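Side-chain contacts in Lpg2148(MvcA) (Legionella pneumophila subsp. pneumophila str. Philadelphia 1, PDB 6K11), which probably acts as a deamidase-related deubiquitinase, a Legionella effector that regulates the host ubiquitin-conjugating enzyme UBE2N: residues 213-216 and 217-221; 292-295 and 296-300; 347-350 and 351-355; 362-365 and 366-370. All blocks are in the same frame, centred on the assembly; numbering follows the deposited sequence.

Contact 1 (213-216 and 217-221); sequences EIVD and IFNEQ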
loop_
_atom_site.group_PDB
_atom_site.type_symbol
_atom_site.label_atom_id
_atom_site.label_comp_id
_atom_site.label_asym_id
_atom_site.label_seq_id
_atom_site.Cartn_x
_atom_site.Cartn_y
_atom_site.Cartn_z
ATOM N N GLU A 213 24.028 -3.052 -25.276
ATOM C CA GLU A 213 25.080 -3.461 -24.350
ATOM C C GLU A 213 24.752 -3.044 -22.913
ATOM O O GLU A 213 24.990 -3.810 -21.972
ATOM C CB GLU A 213 26.431 -2.892 -24.781
ATOM C CG GLU A 213 27.590 -3.674 -24.170
ATOM C CD GLU A 213 28.956 -3.035 -24.384
ATOM O OE1 GLU A 213 29.882 -3.384 -23.612
ATOM O OE2 GLU A 213 29.111 -2.197 -25.302
ATOM N N ILE A 214 24.205 -1.837 -22.728
ATOM C CA ILE A 214 23.767 -1.398 -21.403
ATOM C C ILE A 214 22.686 -2.325 -20.852
ATOM O O ILE A 214 22.717 -2.706 -19.675
ATOM C CB ILE A 214 23.290 0.066 -21.460
ATOM C CG1 ILE A 214 24.493 0.987 -21.670
ATOM C CG2 ILE A 214 22.552 0.445 -20.168
ATOM C CD1 ILE A 214 24.146 2.373 -22.165
ATOM N N VAL A 215 21.719 -2.714 -21.694
ATOM C CA VAL A 215 20.673 -3.640 -21.254
ATOM C C VAL A 215 21.278 -4.973 -20.821
ATOM O O VAL A 215 20.868 -5.559 -19.805
ATOM C CB VAL A 215 19.622 -3.827 -22.368
ATOM C CG1 VAL A 215 18.726 -5.011 -22.066
ATOM C CG2 VAL A 215 18.781 -2.559 -22.535
ATOM N N ASP A 216 22.248 -5.484 -21.590
ATOM C CA ASP A 216 22.909 -6.738 -21.226
ATOM C C ASP A 216 23.609 -6.612 -19.877
ATOM O O ASP A 216 23.472 -7.486 -19.011
ATOM C CB ASP A 216 23.933 -7.146 -22.291
ATOM C CG ASP A 216 23.297 -7.594 -23.599
ATOM O OD1 ASP A 216 22.119 -8.013 -23.598
ATOM O OD2 ASP A 216 24.002 -7.541 -24.634
ATOM N N ILE A 217 24.385 -5.534 -19.699
ATOM C CA ILE A 217 25.103 -5.292 -18.445
ATOM C C ILE A 217 24.122 -5.312 -17.277
ATOM O O ILE A 217 24.357 -5.953 -16.246
ATOM C CB ILE A 217 25.867 -3.955 -18.526
ATOM C CG1 ILE A 217 27.107 -4.076 -19.430
ATOM C CG2 ILE A 217 26.277 -3.437 -17.149
ATOM C CD1 ILE A 217 27.704 -2.732 -19.819
ATOM N N PHE A 218 22.985 -4.633 -17.451
ATOM C CA PHE A 218 21.956 -4.570 -16.414
ATOM C C PHE A 218 21.342 -5.938 -16.151
ATOM O O PHE A 218 21.235 -6.364 -14.995
ATOM C CB PHE A 218 20.878 -3.570 -16.825
ATOM C CG PHE A 218 19.869 -3.277 -15.745
ATOM C CD1 PHE A 218 20.218 -2.511 -14.642
ATOM C CD2 PHE A 218 18.571 -3.748 -15.848
ATOM C CE1 PHE A 218 19.277 -2.233 -13.655
ATOM C CE2 PHE A 218 17.634 -3.473 -14.866
ATOM C CZ PHE A 218 17.989 -2.711 -13.776
ATOM N N ASN A 219 20.920 -6.638 -17.213
ATOM C CA ASN A 219 20.286 -7.947 -17.042
ATOM C C ASN A 219 21.209 -8.941 -16.349
ATOM O O ASN A 219 20.738 -9.829 -15.619
ATOM C CB ASN A 219 19.855 -8.532 -18.392
ATOM C CG ASN A 219 18.732 -7.757 -19.043
ATOM O OD1 ASN A 219 18.099 -6.918 -18.410
ATOM N ND2 ASN A 219 18.473 -8.041 -20.320
ATOM N N GLU A 220 22.519 -8.815 -16.576
ATOM C CA GLU A 220 23.482 -9.757 -16.017
ATOM C C GLU A 220 23.526 -9.713 -14.493
ATOM O O GLU A 220 23.880 -10.713 -13.860
ATOM C CB GLU A 220 24.883 -9.459 -16.565
ATOM C CG GLU A 220 25.129 -9.933 -17.982
ATOM C CD GLU A 220 25.877 -11.259 -18.034
ATOM O OE1 GLU A 220 25.282 -12.259 -18.501
ATOM O OE2 GLU A 220 27.056 -11.297 -17.608
ATOM N N GLN A 221 23.214 -8.564 -13.886
ATOM C CA GLN A 221 23.305 -8.398 -12.440
ATOM C C GLN A 221 21.946 -8.152 -11.786
ATOM O O GLN A 221 21.890 -7.596 -10.681
ATOM C CB GLN A 221 24.262 -7.253 -12.115
ATOM C CG GLN A 221 23.865 -5.920 -12.744
ATOM C CD GLN A 221 25.003 -4.919 -12.715
ATOM O OE1 GLN A 221 25.463 -4.513 -11.650
ATOM N NE2 GLN A 221 25.467 -4.515 -13.894
#
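V215 and N219 sit one turn apart on helix 206-220, and their side chains run alongside each other off the same flank. The touch is between V215 CG1 and the amide nitrogen N219 ND2, 3.5 Å apart. V215 sends CG1 anti to its own backbone N (chi1 167°), and this brings the methyl up to the N219 amide. N219 CG is turned the other way, anti to the carbonyl carbon (chi1 -68°). This places the amide beside V215 O, with N219 CG 3.2 Å from it. The amide makes no hydrogen bond to that carbonyl, which instead takes the backbone N219 N at 2.8 Å. I217 lays its outer carbons along the carbonyl of E213, with I217 CG1 3.3 Å from E213 O. E213 OE1 forms a salt bridge with K178 NZ. E220 CG packs on D216 O at 3.1 Å. Q221 follows the last helical turn and folds back. Its NE2 donates to I217 O at 3.0 Å in a nearly straight bond (168°), from above the carbonyl plane. NE2 also bonds to L172 O, and Q221 OE1 accepts from R224 NH1. This helix belongs to the MvcA insertion domain. I214 packs on L155 of strand 152-155 and L182 of helix 176-185, while F218 rests on I153 and meets the rings of F162 and F225.

Contact 2 (292-295 and 296-300); sequences TNTK and ERSDI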
loop_
_atom_site.group_PDB
_atom_site.type_symbol
_atom_site.label_atom_id
_atom_site.label_comp_id
_atom_site.label_asym_id
_atom_site.label_seq_id
_atom_site.Cartn_x
_atom_site.Cartn_y
_atom_site.Cartn_z
ATOM N N THR A 292 -0.784 -14.070 -17.030
ATOM C CA THR A 292 -0.104 -13.116 -17.893
ATOM C C THR A 292 -1.087 -12.246 -18.663
ATOM O O THR A 292 -0.658 -11.405 -19.463
ATOM C CB THR A 292 0.802 -13.853 -18.893
ATOM O OG1 THR A 292 -0.012 -14.623 -19.785
ATOM C CG2 THR A 292 1.740 -14.780 -18.174
ATOM N N ASN A 293 -2.389 -12.433 -18.452
ATOM C CA ASN A 293 -3.418 -11.769 -19.237
ATOM C C ASN A 293 -3.859 -10.501 -18.516
ATOM O O ASN A 293 -4.323 -10.564 -17.375
ATOM C CB ASN A 293 -4.606 -12.707 -19.461
ATOM C CG ASN A 293 -5.621 -12.143 -20.433
ATOM O OD1 ASN A 293 -6.656 -11.596 -20.033
ATOM N ND2 ASN A 293 -5.342 -12.287 -21.727
ATOM N N THR A 294 -3.715 -9.356 -19.184
ATOM C CA THR A 294 -4.116 -8.092 -18.575
ATOM C C THR A 294 -5.590 -8.099 -18.190
ATOM O O THR A 294 -5.952 -7.707 -17.077
ATOM C CB THR A 294 -3.813 -6.939 -19.526
ATOM O OG1 THR A 294 -2.398 -6.835 -19.684
ATOM C CG2 THR A 294 -4.358 -5.628 -18.966
ATOM N N LYS A 295 -6.460 -8.545 -19.098
ATOM C CA LYS A 295 -7.894 -8.525 -18.811
ATOM C C LYS A 295 -8.238 -9.374 -17.585
ATOM O O LYS A 295 -9.009 -8.943 -16.715
ATOM C CB LYS A 295 -8.675 -8.992 -20.040
ATOM C CG LYS A 295 -10.186 -9.047 -19.830
ATOM C CD LYS A 295 -10.752 -7.696 -19.422
ATOM C CE LYS A 295 -12.266 -7.687 -19.543
ATOM N NZ LYS A 295 -12.880 -6.685 -18.630
ATOM N N GLU A 296 -7.678 -10.586 -17.497
ATOM C CA GLU A 296 -7.984 -11.470 -16.373
ATOM C C GLU A 296 -7.442 -10.910 -15.060
ATOM O O GLU A 296 -8.121 -10.967 -14.023
ATOM C CB GLU A 296 -7.406 -12.860 -16.637
ATOM C CG GLU A 296 -7.672 -13.896 -15.538
ATOM C CD GLU A 296 -7.015 -15.240 -15.844
ATOM O OE1 GLU A 296 -5.942 -15.245 -16.484
ATOM O OE2 GLU A 296 -7.573 -16.290 -15.460
ATOM N N ARG A 297 -6.213 -10.386 -15.086
ATOM C CA ARG A 297 -5.623 -9.766 -13.901
ATOM C C ARG A 297 -6.458 -8.579 -13.430
ATOM O O ARG A 297 -6.769 -8.452 -12.239
ATOM C CB ARG A 297 -4.197 -9.323 -14.226
ATOM C CG ARG A 297 -3.358 -8.947 -13.040
ATOM C CD ARG A 297 -2.020 -8.342 -13.496
ATOM N NE ARG A 297 -1.123 -9.340 -14.080
ATOM C CZ ARG A 297 -0.606 -9.277 -15.309
ATOM N NH1 ARG A 297 -0.881 -8.252 -16.116
ATOM N NH2 ARG A 297 0.203 -10.245 -15.730
ATOM N N SER A 298 -6.830 -7.700 -14.370
ATOM C CA SER A 298 -7.619 -6.518 -14.045
ATOM C C SER A 298 -8.971 -6.893 -13.447
ATOM O O SER A 298 -9.408 -6.290 -12.457
ATOM C CB SER A 298 -7.802 -5.668 -15.306
ATOM O OG SER A 298 -6.541 -5.224 -15.800
ATOM N N ASP A 299 -9.643 -7.889 -14.042
ATOM C CA ASP A 299 -10.966 -8.314 -13.592
ATOM C C ASP A 299 -10.937 -8.837 -12.159
ATOM O O ASP A 299 -11.844 -8.543 -11.368
ATOM C CB ASP A 299 -11.512 -9.402 -14.520
ATOM C CG ASP A 299 -12.062 -8.850 -15.837
ATOM O OD1 ASP A 299 -12.181 -7.607 -15.996
ATOM O OD2 ASP A 299 -12.372 -9.685 -16.714
ATOM N N ILE A 300 -9.926 -9.646 -11.812
ATOM C CA ILE A 300 -9.866 -10.207 -10.465
ATOM C C ILE A 300 -9.514 -9.125 -9.452
ATOM O O ILE A 300 -10.094 -9.061 -8.351
ATOM C CB ILE A 300 -8.856 -11.363 -10.409
ATOM C CG1 ILE A 300 -9.298 -12.505 -11.328
ATOM C CG2 ILE A 300 -8.701 -11.862 -8.958
ATOM C CD1 ILE A 300 -8.393 -13.712 -11.211
HETATM O O HOH W 1 -0.330 -8.536 -19.117
HETATM O O HOH W 2 2.063 -10.144 -17.838
#
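The backbone turns from loop into helix 294-305 here, with R297 N bonded to N293 O, S298 N to T294 O and D299 N to K295 O. N293 is the N-cap. Its OD1 accepts from E296 N at 2.9 Å, in the carbonyl plane and on a lone pair. CG lies anti to the backbone N of N293 (chi1 -172°), which brings the amide oxygen over the first turn. The side chains of E296 and N293 lie nearly perpendicular, CB to CB 4.0 Å, and E296 OE1 bonds to T291 OG1. This is a side-chain cap on a helix start, and a lysine-aspartate pair four residues apart links the first turn to the second. K295 NZ forms a salt bridge with D299 OD1 at 2.9 Å, using the syn lone pair of that oxygen. The lysine chain bends at chi2 (58°) and passes up the helix beside the D299 carboxylate. S298 OG and S298 N both donate to T294 O, the hydroxyl from above the carbonyl plane at 2.9 Å. The same hydroxyl also bonds to K321 N. The R297 guanidinium curls back over the loop, bent at chi3, with N293 O over one face. R297 NH2 comes 3.6 Å from T292 CA and bonds to T291 O, while NH1 bonds to K321 O. One water accepts from R297 NH1 at 3.1 Å, donates to T292 O and is hydrogen-bonded to T294 OG1. On helix 278-288, E296 packs on V287, R297 on L288, and I300 on both.

Contact 3 (347-350 and 351-355); sequences QEFI and DTHPG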
loop_
_atom_site.group_PDB
_atom_site.type_symbol
_atom_site.label_atom_id
_atom_site.label_comp_id
_atom_site.label_asym_id
_atom_site.label_seq_id
_atom_site.Cartn_x
_atom_site.Cartn_y
_atom_site.Cartn_z
ATOM N N GLN A 347 -13.820 2.107 22.137
ATOM C CA GLN A 347 -15.176 2.619 22.307
ATOM C C GLN A 347 -15.254 3.619 23.453
ATOM O O GLN A 347 -15.978 4.620 23.361
ATOM C CB GLN A 347 -16.154 1.457 22.525
ATOM C CG GLN A 347 -17.621 1.891 22.680
ATOM C CD GLN A 347 -18.223 2.387 21.364
ATOM O OE1 GLN A 347 -18.348 1.625 20.403
ATOM N NE2 GLN A 347 -18.584 3.668 21.316
ATOM N N GLU A 348 -14.536 3.352 24.554
ATOM C CA GLU A 348 -14.510 4.283 25.682
ATOM C C GLU A 348 -13.857 5.612 25.300
ATOM O O GLU A 348 -14.311 6.690 25.724
ATOM C CB GLU A 348 -13.780 3.631 26.871
ATOM C CG GLU A 348 -14.497 2.371 27.404
ATOM C CD GLU A 348 -13.718 1.616 28.496
ATOM O OE1 GLU A 348 -12.867 2.230 29.185
ATOM O OE2 GLU A 348 -13.976 0.402 28.670
ATOM N N PHE A 349 -12.790 5.561 24.500
ATOM C CA PHE A 349 -12.185 6.788 23.978
ATOM C C PHE A 349 -13.183 7.572 23.128
ATOM O O PHE A 349 -13.311 8.792 23.272
ATOM C CB PHE A 349 -10.934 6.426 23.169
ATOM C CG PHE A 349 -10.444 7.509 22.232
ATOM C CD1 PHE A 349 -9.711 8.589 22.713
ATOM C CD2 PHE A 349 -10.662 7.408 20.855
ATOM C CE1 PHE A 349 -9.244 9.570 21.845
ATOM C CE2 PHE A 349 -10.182 8.375 19.988
ATOM C CZ PHE A 349 -9.477 9.456 20.482
ATOM N N ILE A 350 -13.918 6.877 22.256
ATOM C CA ILE A 350 -14.928 7.525 21.423
ATOM C C ILE A 350 -16.043 8.111 22.282
ATOM O O ILE A 350 -16.498 9.240 22.047
ATOM C CB ILE A 350 -15.485 6.524 20.387
ATOM C CG1 ILE A 350 -14.437 6.253 19.299
ATOM C CG2 ILE A 350 -16.816 7.023 19.800
ATOM C CD1 ILE A 350 -14.574 4.866 18.622
ATOM N N ASP A 351 -16.504 7.349 23.289
ATOM C CA ASP A 351 -17.628 7.775 24.129
ATOM C C ASP A 351 -17.342 9.101 24.828
ATOM O O ASP A 351 -18.279 9.838 25.159
ATOM C CB ASP A 351 -17.947 6.731 25.216
ATOM C CG ASP A 351 -18.582 5.453 24.676
ATOM O OD1 ASP A 351 -19.177 5.451 23.574
ATOM O OD2 ASP A 351 -18.474 4.422 25.395
ATOM N N THR A 352 -16.071 9.416 25.077
ATOM C CA THR A 352 -15.757 10.663 25.766
ATOM C C THR A 352 -15.915 11.892 24.875
ATOM O O THR A 352 -15.908 13.011 25.397
ATOM C CB THR A 352 -14.325 10.658 26.350
ATOM O OG1 THR A 352 -13.330 10.697 25.308
ATOM C CG2 THR A 352 -14.085 9.444 27.258
ATOM N N HIS A 353 -16.056 11.719 23.551
ATOM C CA HIS A 353 -16.193 12.883 22.675
ATOM C C HIS A 353 -17.630 13.393 22.709
ATOM O O HIS A 353 -18.572 12.592 22.577
ATOM C CB HIS A 353 -15.793 12.528 21.243
ATOM C CG HIS A 353 -14.323 12.289 21.078
ATOM N ND1 HIS A 353 -13.697 11.149 21.539
ATOM C CD2 HIS A 353 -13.353 13.047 20.510
ATOM C CE1 HIS A 353 -12.404 11.219 21.267
ATOM N NE2 HIS A 353 -12.171 12.358 20.641
ATOM N N PRO A 354 -17.834 14.699 22.887
ATOM C CA PRO A 354 -19.187 15.255 22.816
ATOM C C PRO A 354 -19.830 14.914 21.482
ATOM O O PRO A 354 -19.172 14.924 20.435
ATOM C CB PRO A 354 -18.959 16.767 22.945
ATOM C CG PRO A 354 -17.594 16.927 23.485
ATOM C CD PRO A 354 -16.807 15.743 23.025
ATOM N N GLY A 355 -21.120 14.614 21.526
ATOM C CA GLY A 355 -21.866 14.341 20.315
ATOM C C GLY A 355 -22.922 13.282 20.537
ATOM O O GLY A 355 -22.624 12.203 21.061
#
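F349 and H353 make an edge-to-face aromatic pair at the C-terminal end of helix 336-351, where the chain leaves the helix for the loop to helix 358-381. The ring planes stand at 79°, and H353 CE1 lies over one face of F349, offset toward the rim, 3.5 Å from CZ. The helix end is held by side chains that bond to its last carbonyls. F349 O accepts from T352 OG1 at 2.8 Å and from H353 ND1 at 3.0 Å. The two donors come from opposite faces of the carbonyl plane, and the ND1 bond is bent (130°). F349 O lies near the plane of the imidazole, which probably limits the rotation of the ring, with CE1 against the phenyl. T352 OG1 sits between backbone N and carbonyl carbon (chi1 69°), which turns the hydroxyl back to the helix. H353 N bonds to I350 O, and ND1 has a second, weak bond to that oxygen. D351 N bonds to Q347 O. H353 also packs on M22 and on N364 and R368 of helix 358-381, and I350 on M15 and Y19 of helix 4-19. Q347 NE2 bonds to Y19 OH as well as to D351. The Q347 chain bends at chi2 to reach the aspartate, and NE2 meets D351 OD1 at 2.9 Å from above the carboxylate plane.

Contact 4 (362-365 and 366-370); sequences VENY and RNRAK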
loop_
_atom_site.group_PDB
_atom_site.type_symbol
_atom_site.label_atom_id
_atom_site.label_comp_id
_atom_site.label_asym_id
_atom_site.label_seq_id
_atom_site.Cartn_x
_atom_site.Cartn_y
_atom_site.Cartn_z
ATOM N N VAL A 362 -17.707 12.303 15.279
ATOM C CA VAL A 362 -16.667 12.411 14.250
ATOM C C VAL A 362 -16.402 13.877 13.915
ATOM O O VAL A 362 -15.242 14.294 13.782
ATOM C CB VAL A 362 -17.049 11.586 12.999
ATOM C CG1 VAL A 362 -16.081 11.867 11.837
ATOM C CG2 VAL A 362 -17.051 10.081 13.332
ATOM N N GLU A 363 -17.467 14.694 13.817
ATOM C CA GLU A 363 -17.289 16.127 13.562
ATOM C C GLU A 363 -16.577 16.823 14.721
ATOM O O GLU A 363 -15.777 17.737 14.501
ATOM C CB GLU A 363 -18.631 16.815 13.310
ATOM C CG GLU A 363 -19.280 16.474 11.944
ATOM C CD GLU A 363 -18.336 16.695 10.780
ATOM O OE1 GLU A 363 -17.922 17.863 10.549
ATOM O OE2 GLU A 363 -17.984 15.696 10.107
ATOM N N ASN A 364 -16.885 16.435 15.963
ATOM C CA ASN A 364 -16.148 16.985 17.104
ATOM C C ASN A 364 -14.660 16.675 16.989
ATOM O O ASN A 364 -13.810 17.550 17.216
ATOM C CB ASN A 364 -16.720 16.424 18.407
ATOM C CG ASN A 364 -15.898 16.820 19.640
ATOM O OD1 ASN A 364 -15.106 16.017 20.170
ATOM N ND2 ASN A 364 -16.088 18.057 20.102
ATOM N N TYR A 365 -14.331 15.428 16.627
ATOM C CA TYR A 365 -12.941 15.014 16.475
ATOM C C TYR A 365 -12.245 15.802 15.368
ATOM O O TYR A 365 -11.116 16.282 15.542
ATOM C CB TYR A 365 -12.901 13.516 16.182
ATOM C CG TYR A 365 -11.526 12.911 16.108
ATOM C CD1 TYR A 365 -10.853 12.513 17.271
ATOM C CD2 TYR A 365 -10.911 12.694 14.884
ATOM C CE1 TYR A 365 -9.594 11.946 17.192
ATOM C CE2 TYR A 365 -9.667 12.114 14.798
ATOM C CZ TYR A 365 -9.010 11.744 15.959
ATOM O OH TYR A 365 -7.763 11.184 15.851
ATOM N N ARG A 366 -12.895 15.907 14.202
ATOM C CA ARG A 366 -12.333 16.680 13.096
ATOM C C ARG A 366 -12.117 18.136 13.485
ATOM O O ARG A 366 -11.091 18.730 13.136
ATOM C CB ARG A 366 -13.260 16.624 11.880
ATOM C CG ARG A 366 -13.267 15.326 11.116
ATOM C CD ARG A 366 -14.503 15.307 10.214
ATOM N NE ARG A 366 -14.385 14.265 9.206
ATOM C CZ ARG A 366 -15.335 13.946 8.332
ATOM N NH1 ARG A 366 -16.506 14.586 8.332
ATOM N NH2 ARG A 366 -15.101 12.982 7.452
ATOM N N ASN A 367 -13.094 18.740 14.162
ATOM C CA ASN A 367 -12.984 20.160 14.491
ATOM C C ASN A 367 -11.853 20.404 15.488
ATOM O O ASN A 367 -11.131 21.405 15.385
ATOM C CB ASN A 367 -14.318 20.689 15.031
ATOM C CG ASN A 367 -15.428 20.693 13.960
ATOM O OD1 ASN A 367 -15.160 20.497 12.781
ATOM N ND2 ASN A 367 -16.663 20.902 14.380
ATOM N N ARG A 368 -11.657 19.482 16.437
ATOM C CA ARG A 368 -10.579 19.644 17.406
ATOM C C ARG A 368 -9.216 19.402 16.773
ATOM O O ARG A 368 -8.243 20.054 17.155
ATOM C CB ARG A 368 -10.793 18.713 18.610
ATOM C CG ARG A 368 -12.014 19.086 19.453
ATOM C CD ARG A 368 -12.531 17.915 20.303
ATOM N NE ARG A 368 -11.517 17.372 21.204
ATOM C CZ ARG A 368 -11.765 16.425 22.104
ATOM N NH1 ARG A 368 -12.993 15.924 22.215
ATOM N NH2 ARG A 368 -10.792 15.974 22.886
ATOM N N ALA A 369 -9.117 18.494 15.793
ATOM C CA ALA A 369 -7.844 18.300 15.099
ATOM C C ALA A 369 -7.480 19.524 14.267
ATOM O O ALA A 369 -6.307 19.916 14.199
ATOM C CB ALA A 369 -7.900 17.048 14.211
ATOM N N LYS A 370 -8.472 20.142 13.626
ATOM C CA LYS A 370 -8.207 21.349 12.836
ATOM C C LYS A 370 -7.748 22.504 13.725
ATOM O O LYS A 370 -6.786 23.210 13.402
ATOM C CB LYS A 370 -9.465 21.735 12.051
ATOM C CG LYS A 370 -9.321 23.025 11.205
ATOM C CD LYS A 370 -10.530 23.189 10.271
ATOM C CE LYS A 370 -10.248 24.187 9.145
ATOM N NZ LYS A 370 -11.383 24.295 8.169
HETATM O O HOH W 3 -15.922 19.394 10.330
#
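E363 and R366 form a salt bridge on helix 358-381, with E363 OE2 2.6 Å from R366 NH1. The bond is bent at the donor (135°). NH1 approaches OE2 nearly along its C-O axis, and the carboxylate and guanidinium planes are 78° apart. The glutamate chain bends at chi2 and brings its carboxylate to the guanidinium edge. The arginine is extended from CG to NE and runs back toward V362. V362 CG1 sits over one face of the guanidinium, toward its rim, 3.9 Å from NE. The second terminal nitrogen, R366 NH2, has a weak bond to M64 O. A water donates to the other oxygen of the glutamate, OE1, at an unusually short distance. That water also donates to N367 OD1 at 2.8 Å and so links two side chains a turn apart. On another flank, N364 OD1 accepts from R368 NH1 at 2.9 Å, in the amide carbonyl plane and on a lone pair. The bend at chi3 (58°) of R368 turns NH1 back to N364 OD1, and R368 CD lies 3.2 Å from the same oxygen. The main chain under both pairs is regular helix, with bonds such as R366 N to V362 O and R368 N to N364 O. Y365 is buried against helix 28-39. Its hydroxyl bonds to V26 O, and its ring packs on A28 and L31 of that helix. R368 also touches A28, V362 packs on M22, and K370 reaches V57 and C61 of helix 49-64.

Overall arrangement
The four contacts follow in series along the chain, each a local contact at or near one helix. Contact 1 lies in the insertion domain. Contact 2 starts helix 294-305, its centre about 30 Å from that of contact 1. Contacts 3 and 4 lie on the opposite side of the chain's centre from both, about 59 and 54 Å from contact 1 between centres. Those two sit together, about 12 Å apart between centres, on the consecutive helices 336-351 and 358-381. They touch where H353 and P354 of the connecting loop pack on N364, Y365 and R368. The contacts span the fold from the insertion domain to the C-terminal helices, where two consecutive helices pack through their linking loop.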